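Enoyl-CoA hydratase carB homologue (Streptomyces cattleya, PDB 5O34) probably catalyses carbon–carbon bond formation in thienamycin biosynthesis, as a crotonase-family relative of the carboxymethylproline synthase CarB. Local coordinates at residues 133-142 against 249-260; 155-164 against 185-193. All blocks are in the same frame, centred on the assembly; numbering follows the deposited sequence.

Contact 1 (133-142 against 249-260)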
# COMPACT_ATOMS: atom_id res chain seq x y z
N THR A 133 12.48 -7.93 -13.51
CA THR A 133 12.86 -6.56 -13.85
C THR A 133 12.47 -6.17 -15.26
O THR A 133 12.02 -5.04 -15.45
CB THR A 133 14.34 -6.24 -13.55
OG1 THR A 133 15.20 -7.21 -14.17
CG2 THR A 133 14.64 -6.15 -12.05
N THR A 134 12.60 -7.09 -16.26
CA THR A 134 12.27 -6.76 -17.66
C THR A 134 10.73 -6.62 -17.83
O THR A 134 10.29 -5.59 -18.34
CB THR A 134 12.96 -7.71 -18.68
OG1 THR A 134 12.83 -7.17 -19.99
CG2 THR A 134 12.38 -9.11 -18.69
N VAL A 135 9.93 -7.60 -17.34
CA VAL A 135 8.46 -7.57 -17.41
C VAL A 135 7.92 -6.23 -16.85
O VAL A 135 7.02 -5.64 -17.45
CB VAL A 135 7.81 -8.80 -16.72
CG1 VAL A 135 6.28 -8.69 -16.67
CG2 VAL A 135 8.21 -10.10 -17.43
N ALA A 136 8.51 -5.74 -15.74
CA ALA A 136 8.14 -4.49 -15.08
C ALA A 136 8.80 -3.24 -15.69
O ALA A 136 8.23 -2.15 -15.56
CB ALA A 136 8.46 -4.58 -13.60
N ALA A 137 9.97 -3.38 -16.34
CA ALA A 137 10.67 -2.21 -16.91
C ALA A 137 10.36 -1.89 -18.39
O ALA A 137 10.65 -0.76 -18.80
CB ALA A 137 12.18 -2.32 -16.71
N ILE A 138 9.77 -2.82 -19.17
CA ILE A 138 9.44 -2.55 -20.59
C ILE A 138 8.39 -1.42 -20.70
O ILE A 138 7.62 -1.20 -19.76
CB ILE A 138 9.07 -3.81 -21.44
CG1 ILE A 138 7.78 -4.52 -20.95
CG2 ILE A 138 10.25 -4.79 -21.56
CD1 ILE A 138 6.93 -5.10 -22.12
N SER A 139 8.39 -0.68 -21.82
CA SER A 139 7.47 0.44 -22.02
C SER A 139 6.02 0.03 -22.38
O SER A 139 5.12 0.86 -22.29
CB SER A 139 8.04 1.41 -23.06
OG SER A 139 7.83 0.95 -24.38
N LYS A 140 5.81 -1.24 -22.78
CA LYS A 140 4.50 -1.77 -23.18
C LYS A 140 3.72 -2.35 -21.99
O LYS A 140 4.29 -3.13 -21.22
CB LYS A 140 4.66 -2.87 -24.26
CG LYS A 140 5.71 -2.63 -25.35
CD LYS A 140 5.27 -1.56 -26.35
CE LYS A 140 6.40 -1.13 -27.24
NZ LYS A 140 6.41 -1.90 -28.50
N PRO A 141 2.39 -2.07 -21.87
CA PRO A 141 1.61 -2.70 -20.79
C PRO A 141 1.47 -4.20 -21.04
O PRO A 141 1.41 -4.64 -22.18
CB PRO A 141 0.24 -2.01 -20.88
CG PRO A 141 0.46 -0.82 -21.70
CD PRO A 141 1.54 -1.18 -22.67
N VAL A 142 1.44 -4.97 -19.95
CA VAL A 142 1.34 -6.42 -19.99
C VAL A 142 0.11 -6.85 -19.19
O VAL A 142 -0.05 -6.44 -18.04
CB VAL A 142 2.64 -7.11 -19.47
CG1 VAL A 142 2.61 -8.61 -19.71
CG2 VAL A 142 3.89 -6.49 -20.10
N GLN A 249 3.34 4.57 -23.21
CA GLN A 249 4.74 4.17 -23.17
C GLN A 249 5.68 5.16 -22.48
O GLN A 249 6.77 4.76 -22.09
CB GLN A 249 5.24 3.82 -24.58
CG GLN A 249 4.54 2.56 -25.14
CD GLN A 249 4.74 2.27 -26.61
OE1 GLN A 249 3.91 1.61 -27.24
NE2 GLN A 249 5.85 2.70 -27.18
N SER A 250 5.25 6.42 -22.27
CA SER A 250 6.04 7.42 -21.53
C SER A 250 5.63 7.38 -20.04
O SER A 250 6.23 8.08 -19.22
CB SER A 250 5.81 8.83 -22.07
OG SER A 250 6.19 8.95 -23.43
N THR A 251 4.59 6.58 -19.70
CA THR A 251 4.04 6.46 -18.34
C THR A 251 4.43 5.13 -17.67
O THR A 251 4.99 5.16 -16.58
CB THR A 251 2.50 6.68 -18.36
OG1 THR A 251 2.21 7.97 -18.91
CG2 THR A 251 1.88 6.59 -16.98
N ARG A 252 4.11 3.99 -18.32
CA ARG A 252 4.36 2.63 -17.84
C ARG A 252 5.77 2.42 -17.23
O ARG A 252 5.84 1.96 -16.09
CB ARG A 252 4.06 1.61 -18.96
CG ARG A 252 3.61 0.24 -18.47
CD ARG A 252 4.74 -0.76 -18.47
NE ARG A 252 4.32 -2.05 -17.94
CZ ARG A 252 5.13 -3.07 -17.71
NH1 ARG A 252 6.43 -2.97 -17.97
NH2 ARG A 252 4.66 -4.20 -17.22
N PRO A 253 6.89 2.80 -17.92
CA PRO A 253 8.21 2.57 -17.30
C PRO A 253 8.59 3.53 -16.17
O PRO A 253 9.36 3.13 -15.30
CB PRO A 253 9.17 2.67 -18.49
CG PRO A 253 8.51 3.58 -19.43
CD PRO A 253 7.03 3.36 -19.28
N ARG A 254 8.06 4.77 -16.17
CA ARG A 254 8.36 5.75 -15.11
C ARG A 254 7.61 5.42 -13.81
O ARG A 254 8.21 5.41 -12.73
CB ARG A 254 8.08 7.19 -15.58
CG ARG A 254 8.54 7.45 -17.00
CD ARG A 254 9.11 8.83 -17.25
NE ARG A 254 8.91 9.26 -18.64
CZ ARG A 254 9.63 8.82 -19.68
NH1 ARG A 254 10.61 7.95 -19.50
NH2 ARG A 254 9.36 9.26 -20.90
N VAL A 255 6.31 5.10 -13.93
CA VAL A 255 5.43 4.71 -12.83
C VAL A 255 5.92 3.39 -12.15
O VAL A 255 5.78 3.24 -10.93
CB VAL A 255 3.97 4.63 -13.38
CG1 VAL A 255 3.10 3.69 -12.57
CG2 VAL A 255 3.34 6.02 -13.47
N ASN A 256 6.54 2.48 -12.92
CA ASN A 256 7.09 1.22 -12.42
C ASN A 256 8.53 1.30 -11.90
O ASN A 256 8.97 0.34 -11.26
CB ASN A 256 6.99 0.12 -13.50
CG ASN A 256 5.62 -0.48 -13.67
OD1 ASN A 256 4.61 0.01 -13.14
ND2 ASN A 256 5.55 -1.56 -14.43
N ALA A 257 9.27 2.41 -12.14
CA ALA A 257 10.67 2.58 -11.70
C ALA A 257 10.91 2.24 -10.19
O ALA A 257 11.80 1.42 -9.93
CB ALA A 257 11.19 3.97 -12.03
N PRO A 258 10.13 2.75 -9.20
CA PRO A 258 10.36 2.32 -7.80
C PRO A 258 10.22 0.80 -7.60
O PRO A 258 11.02 0.21 -6.86
CB PRO A 258 9.29 3.10 -7.02
CG PRO A 258 8.93 4.26 -7.90
CD PRO A 258 9.02 3.73 -9.28
N PHE A 259 9.24 0.16 -8.29
CA PHE A 259 8.99 -1.29 -8.24
C PHE A 259 10.17 -2.07 -8.83
O PHE A 259 10.61 -3.08 -8.25
CB PHE A 259 7.66 -1.63 -8.95
CG PHE A 259 7.27 -3.09 -8.92
CD1 PHE A 259 6.67 -3.64 -7.80
CD2 PHE A 259 7.50 -3.91 -10.02
CE1 PHE A 259 6.32 -5.00 -7.77
CE2 PHE A 259 7.14 -5.26 -10.00
CZ PHE A 259 6.56 -5.80 -8.87
N VAL A 260 10.73 -1.58 -9.95
CA VAL A 260 11.90 -2.18 -10.61
C VAL A 260 13.13 -2.07 -9.67
O VAL A 260 13.87 -3.05 -9.52
CB VAL A 260 12.16 -1.54 -12.01
CG1 VAL A 260 13.48 -2.04 -12.62
CG2 VAL A 260 11.00 -1.80 -12.97
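Arg-252 carries its CG nearly trans to the backbone N (chi1 -151°) and then bends at chi2. Beyond that the chain runs straight to the carbonyls at and just past the C-terminus of helix 120-137, where the guanidinium meets Val-135 and Ile-138. NH1 and NH2 both grip Val-135 O at 2.8 Å, an end-on pair sharing one acceptor and reaching it from opposite faces of the carbonyl plane. NH1 also donates to Ile-138 O at 2.8 Å, tilted somewhat from the guanidinium plane. Arginine suits this place because one flat cation can serve two carbonyls there that have no next turn to bond to; the negative end of the helix dipole probably favours its charge. NE turns elsewhere, to a salt bridge with Asp-162.

The guanidinium is also covered above and below. Asn-256 ND2 lies 3.6 Å over the centre of one face, while Lys-140 O is offset toward the rim of the other. Asn-256 spends the same ND2 on a nearly straight bond (163°) to Ala-136 O at 3.0 Å, on a lone pair in the carbonyl plane, and its OD1 binds Arg-196 of the second subunit. In the crotonase fold of this enzyme the contact joins the C-terminal helical region to the core: the last turn of helix 120-137 (133-137) and helix 252-260 run roughly antiparallel (151°), the axes of these short segments approaching to 9.4 Å.

Apolar groups continue the seam. The short side chain of Ala-136 fits between the edge of the Phe-259 ring, at CD2, and Val-260 CG2, its CB meeting both at 3.8 Å. At the opposite end Gln-249 CG rests 3.4 Å from Ser-139 O, and its amide lies obliquely across the aliphatic chain of Lys-140, whose NZ continues to Val-90 O and Leu-84 O.

Contact 2 (155-164 against 185-193)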
# COMPACT_ATOMS: atom_id res chain seq x y z
N LEU A 155 2.79 -16.98 -9.82
CA LEU A 155 2.12 -15.81 -9.24
C LEU A 155 3.05 -14.57 -9.30
O LEU A 155 2.58 -13.49 -9.66
CB LEU A 155 1.67 -16.10 -7.79
CG LEU A 155 0.95 -14.99 -7.00
CD1 LEU A 155 -0.19 -14.34 -7.80
CD2 LEU A 155 0.44 -15.52 -5.68
N GLN A 156 4.35 -14.75 -9.01
CA GLN A 156 5.36 -13.67 -9.05
C GLN A 156 5.47 -12.99 -10.42
O GLN A 156 5.56 -11.76 -10.48
CB GLN A 156 6.71 -14.17 -8.54
CG GLN A 156 6.78 -14.28 -7.01
CD GLN A 156 7.86 -15.17 -6.46
OE1 GLN A 156 7.66 -15.85 -5.45
NE2 GLN A 156 9.03 -15.17 -7.08
N ILE A 157 5.40 -13.77 -11.52
CA ILE A 157 5.42 -13.23 -12.89
C ILE A 157 4.19 -12.35 -13.11
O ILE A 157 4.33 -11.23 -13.61
CB ILE A 157 5.54 -14.37 -13.96
CG1 ILE A 157 6.90 -15.11 -13.82
CG2 ILE A 157 5.36 -13.83 -15.40
CD1 ILE A 157 6.97 -16.54 -14.41
N SER A 158 3.00 -12.83 -12.69
CA SER A 158 1.74 -12.09 -12.83
C SER A 158 1.79 -10.76 -12.06
O SER A 158 1.32 -9.74 -12.57
CB SER A 158 0.55 -12.95 -12.42
OG SER A 158 0.28 -12.91 -11.03
N LEU A 159 2.44 -10.76 -10.87
CA LEU A 159 2.60 -9.56 -10.04
C LEU A 159 3.55 -8.48 -10.65
O LEU A 159 3.66 -7.38 -10.10
CB LEU A 159 3.03 -9.92 -8.60
CG LEU A 159 2.07 -10.80 -7.79
CD1 LEU A 159 2.73 -11.33 -6.55
CD2 LEU A 159 0.77 -10.07 -7.44
N CYS A 160 4.16 -8.76 -11.82
CA CYS A 160 5.01 -7.81 -12.55
C CYS A 160 4.22 -7.12 -13.66
O CYS A 160 4.65 -6.07 -14.18
CB CYS A 160 6.25 -8.50 -13.10
SG CYS A 160 7.33 -9.22 -11.85
N CYS A 161 3.05 -7.71 -14.03
CA CYS A 161 2.13 -7.23 -15.07
C CYS A 161 1.24 -6.10 -14.54
O CYS A 161 0.95 -6.03 -13.34
CB CYS A 161 1.31 -8.38 -15.65
SG CYS A 161 2.30 -9.77 -16.26
N ASP A 162 0.78 -5.22 -15.45
CA ASP A 162 -0.07 -4.07 -15.14
C ASP A 162 -1.53 -4.40 -14.88
O ASP A 162 -2.24 -3.54 -14.35
CB ASP A 162 0.01 -3.04 -16.27
CG ASP A 162 1.43 -2.72 -16.67
OD1 ASP A 162 2.02 -1.81 -16.04
OD2 ASP A 162 1.97 -3.44 -17.53
N TYR A 163 -2.01 -5.59 -15.29
CA TYR A 163 -3.41 -5.97 -15.14
C TYR A 163 -3.53 -7.47 -15.08
O TYR A 163 -3.13 -8.16 -16.01
CB TYR A 163 -4.26 -5.39 -16.29
CG TYR A 163 -5.72 -5.14 -15.98
CD1 TYR A 163 -6.20 -3.85 -15.76
CD2 TYR A 163 -6.65 -6.18 -15.99
CE1 TYR A 163 -7.56 -3.61 -15.53
CE2 TYR A 163 -8.00 -5.95 -15.74
CZ TYR A 163 -8.45 -4.66 -15.52
OH TYR A 163 -9.79 -4.44 -15.29
N ARG A 164 -4.05 -7.98 -13.96
CA ARG A 164 -4.25 -9.41 -13.78
C ARG A 164 -5.74 -9.70 -13.88
O ARG A 164 -6.55 -9.20 -13.10
CB ARG A 164 -3.65 -9.89 -12.46
CG ARG A 164 -2.13 -9.75 -12.42
CD ARG A 164 -1.55 -10.02 -11.05
NE ARG A 164 -1.91 -9.01 -10.06
CZ ARG A 164 -1.29 -7.84 -9.90
NH1 ARG A 164 -0.28 -7.51 -10.70
NH2 ARG A 164 -1.68 -7.00 -8.96
N PHE A 185 11.19 -12.42 -2.82
CA PHE A 185 10.49 -11.87 -3.97
C PHE A 185 8.98 -11.83 -3.74
O PHE A 185 8.36 -10.80 -3.96
CB PHE A 185 10.84 -12.65 -5.24
CG PHE A 185 12.14 -12.22 -5.87
CD1 PHE A 185 13.24 -13.08 -5.89
CD2 PHE A 185 12.27 -10.96 -6.44
CE1 PHE A 185 14.45 -12.68 -6.48
CE2 PHE A 185 13.48 -10.57 -7.04
CZ PHE A 185 14.56 -11.43 -7.04
N GLY A 186 8.43 -12.94 -3.26
CA GLY A 186 7.01 -13.07 -2.96
C GLY A 186 6.54 -12.04 -1.96
O GLY A 186 5.52 -11.40 -2.18
N GLY A 187 7.33 -11.86 -0.90
CA GLY A 187 7.08 -10.89 0.15
C GLY A 187 7.07 -9.48 -0.40
O GLY A 187 6.11 -8.73 -0.16
N PHE A 188 8.10 -9.12 -1.19
CA PHE A 188 8.17 -7.79 -1.82
C PHE A 188 7.01 -7.52 -2.80
O PHE A 188 6.36 -6.48 -2.72
CB PHE A 188 9.52 -7.57 -2.51
CG PHE A 188 9.59 -6.23 -3.21
CD1 PHE A 188 9.84 -5.07 -2.49
CD2 PHE A 188 9.33 -6.13 -4.57
CE1 PHE A 188 9.83 -3.83 -3.12
CE2 PHE A 188 9.33 -4.89 -5.20
CZ PHE A 188 9.56 -3.74 -4.47
N MET A 189 6.78 -8.46 -3.74
CA MET A 189 5.78 -8.33 -4.80
C MET A 189 4.33 -8.30 -4.29
O MET A 189 3.52 -7.55 -4.84
CB MET A 189 5.97 -9.41 -5.87
CG MET A 189 6.97 -9.01 -6.95
SD MET A 189 7.45 -10.31 -8.13
CE MET A 189 8.66 -11.03 -7.25
N LEU A 190 4.01 -9.10 -3.26
CA LEU A 190 2.65 -9.14 -2.70
C LEU A 190 2.32 -7.86 -1.93
O LEU A 190 1.16 -7.44 -1.87
CB LEU A 190 2.47 -10.35 -1.78
CG LEU A 190 2.29 -11.73 -2.40
CD1 LEU A 190 2.21 -12.76 -1.29
CD2 LEU A 190 1.02 -11.82 -3.23
N GLU A 191 3.36 -7.26 -1.32
CA GLU A 191 3.24 -6.01 -0.57
C GLU A 191 2.87 -4.89 -1.55
O GLU A 191 1.90 -4.18 -1.32
CB GLU A 191 4.54 -5.71 0.17
CG GLU A 191 4.47 -4.46 1.02
CD GLU A 191 5.33 -4.47 2.28
OE1 GLU A 191 4.98 -3.73 3.22
OE2 GLU A 191 6.34 -5.21 2.32
N ALA A 192 3.60 -4.81 -2.68
CA ALA A 192 3.40 -3.82 -3.73
C ALA A 192 2.02 -3.87 -4.38
O ALA A 192 1.41 -2.82 -4.59
CB ALA A 192 4.49 -3.94 -4.78
N ALA A 193 1.48 -5.08 -4.61
CA ALA A 193 0.18 -5.27 -5.26
C ALA A 193 -1.04 -5.26 -4.34
O ALA A 193 -2.06 -4.66 -4.69
CB ALA A 193 0.20 -6.56 -6.06
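Leu-155 O holds two donors at once: Ser-158 OG at 2.7 Å, in the carbonyl plane on a lone pair, and Leu-159 N at 3.0 Å. Serine suits the last turn of helix 152-158 because its hydroxyl can fold back onto a carbonyl of its own helix. Just beyond, Leu-159 has its CG trans to the carbonyl carbon (chi1 -61°), which turns the branch toward helix 184-194; there CD1 touches Met-189 CB and Leu-190 CD2, 3.8 Å from each, and CD2 meets Ala-193 CB.

In the crotonase core this joins the helix leading into strand 163-167 with helix 184-194, which follows strand 171-173 and the short helix 176-179. Met-189 is flexible and unbranched: its SD comes to 3.3 Å from Gln-156 O and 3.9 Å from Cys-160 SG, and the bend at chi3 (-84°) lays CE on CB and CG of Gln-156.

On the other side of Leu-159, Arg-164 bends at chi3, and Leu-159 CD2 lies 3.8 Å above the centre of one guanidinium face. Ala-193 CB approaches Arg-164 NH2 to 3.5 Å, its single methyl fitting close to the flat cation. NE of the arginine bonds to Leu-219 O.

The centres of the two contacts lie about 13 Å apart, and along the chain contact 2 falls inside the loop that contact 1 closes. Asp-162, just before strand 163-167, joins them: its OD2 takes a salt bridge from Arg-252 NE at 2.8 Å and a probable hydrogen bond from Val-142 N at 2.9 Å. A second, apolar junction forms where Phe-259 of contact 1 packs on Met-189 and Ala-192 of helix 184-194. Both contacts also touch the second subunit of the trimer. In related crotonases the N-terminal end of the helix corresponding to 152-158 contributes to the oxyanion hole, so contact 2 probably lies nearer that site.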